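Local coordinates for probable N-glycosylase/DNA lyase (Thermotoga maritima, PDB 3N0U), which is probably an N-glycosylase/DNA lyase of the 8-oxoguanine DNA glycosylase family, a mainly helical protein of the helix-hairpin-helix clan, at residues L30-R34 against G215-K219. Sequence-based numbering, arbitrary orientation.
Sequences LVEQR and GKVDK
Arg34 and Val217 bind the C-terminal tail to helix 13-44 and illustrate how an irregular chain end can be fixed through its backbone carbonyls. The tight part has an apolar and a polar half. In the first, Val217 turns its two methyls onto the helix: CG2 packs 3.6 Å from CB of Leu30 and more loosely against CG2 of Val31, while CG1 lies 4.0 Å from CB of Arg34. Tyr211 of helix 202-214 also touches Val217, and Val31 reaches Leu207 and Tyr208, so the buried side is shared by three parts of the chain.

In the polar half, Arg34 leaves the helix with CG anti to the backbone N (chi1 -175°), then bends at chi2 and chi3, which carries its guanidinium back along the tail. NE donates to O of Asp218 at 2.8 Å; that oxygen lies in the guanidinium plane, whereas NE sits above the carbonyl plane. NH2 donates to O of Val217 at 2.9 Å, approaching straighter (C=O...N 156°), with each partner tilted from the other's plane. Both bonds are bent, yet together they restrict rotation of the group; NH1 forms a salt bridge with Glu37.

On the looser, solvent side lie CD1 of Leu30 and Asp218, whose CB points away from the helix. The chain end itself is anchored: Lys219 NZ forms a salt bridge with Glu53, and its O accepts hydrogen bonds from His145 and Asn149. Within this helical glycosylase fold, an arginine of helix 13-44 thus grips two successive backbone carbonyls of the C-terminal tail.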
# COMPACT_ATOMS: atom_id res chain seq x y z
N LEU A 30 4.67 4.68 16.66
CA LEU A 30 3.61 4.07 15.86
C LEU A 30 4.14 3.54 14.54
O LEU A 30 3.76 2.47 14.09
CB LEU A 30 2.49 5.09 15.59
CG LEU A 30 1.74 5.60 16.82
CD1 LEU A 30 0.67 6.56 16.35
CD2 LEU A 30 1.12 4.45 17.60
N VAL A 31 4.98 4.32 13.88
CA VAL A 31 5.59 3.90 12.62
C VAL A 31 6.42 2.64 12.84
O VAL A 31 6.32 1.69 12.07
CB VAL A 31 6.44 5.04 12.03
CG1 VAL A 31 7.23 4.58 10.82
CG2 VAL A 31 5.55 6.22 11.66
N GLU A 32 7.24 2.62 13.89
CA GLU A 32 8.12 1.49 14.11
C GLU A 32 7.32 0.25 14.47
O GLU A 32 7.62 -0.84 14.00
CB GLU A 32 9.16 1.80 15.19
CG GLU A 32 10.18 2.82 14.76
CD GLU A 32 11.11 2.29 13.68
OE1 GLU A 32 11.57 1.12 13.83
OE2 GLU A 32 11.37 3.02 12.70
N GLN A 33 6.28 0.40 15.26
CA GLN A 33 5.48 -0.76 15.64
C GLN A 33 4.74 -1.31 14.42
O GLN A 33 4.65 -2.52 14.23
CB GLN A 33 4.50 -0.40 16.75
CG GLN A 33 5.19 -0.36 18.11
CD GLN A 33 4.53 0.59 19.08
OE1 GLN A 33 3.30 0.74 19.10
NE2 GLN A 33 5.34 1.26 19.90
N ARG A 34 4.27 -0.41 13.56
CA ARG A 34 3.54 -0.86 12.38
C ARG A 34 4.50 -1.59 11.44
O ARG A 34 4.17 -2.65 10.89
CB ARG A 34 2.87 0.32 11.70
CG ARG A 34 1.99 -0.06 10.53
CD ARG A 34 0.80 -0.89 10.98
NE ARG A 34 -0.21 -0.09 11.69
CZ ARG A 34 -0.48 -0.18 12.98
NH1 ARG A 34 0.18 -1.04 13.76
NH2 ARG A 34 -1.42 0.59 13.50
N GLY A 215 -3.23 12.19 12.36
CA GLY A 215 -2.42 11.68 13.45
C GLY A 215 -2.63 10.20 13.66
O GLY A 215 -2.54 9.72 14.78
N LYS A 216 -2.85 9.47 12.57
CA LYS A 216 -3.00 8.03 12.65
C LYS A 216 -1.93 7.33 11.83
O LYS A 216 -1.39 7.89 10.87
CB LYS A 216 -4.35 7.59 12.09
CG LYS A 216 -5.56 8.33 12.62
CD LYS A 216 -5.94 7.90 14.02
CE LYS A 216 -7.26 8.57 14.43
NZ LYS A 216 -7.66 8.29 15.83
N VAL A 217 -1.63 6.11 12.24
CA VAL A 217 -0.78 5.23 11.49
C VAL A 217 -1.56 3.95 11.30
O VAL A 217 -1.68 3.13 12.22
CB VAL A 217 0.54 4.96 12.22
CG1 VAL A 217 1.40 4.00 11.41
CG2 VAL A 217 1.29 6.25 12.41
N ASP A 218 -2.11 3.79 10.12
CA ASP A 218 -2.83 2.58 9.78
C ASP A 218 -1.90 1.72 8.95
O ASP A 218 -0.78 1.44 9.37
CB ASP A 218 -4.12 2.93 9.05
CG ASP A 218 -5.08 3.70 9.93
OD1 ASP A 218 -5.42 3.19 11.03
OD2 ASP A 218 -5.48 4.82 9.56
N LYS A 219 -2.35 1.29 7.79
CA LYS A 219 -1.49 0.54 6.90
C LYS A 219 -2.01 0.64 5.48
O LYS A 219 -1.44 -0.00 4.60
CB LYS A 219 -1.41 -0.93 7.34
CG LYS A 219 -2.69 -1.73 7.16
CD LYS A 219 -2.41 -3.22 7.36
CE LYS A 219 -3.54 -4.07 6.84
NZ LYS A 219 -3.22 -5.52 6.99
OXT LYS A 219 -3.01 1.36 5.20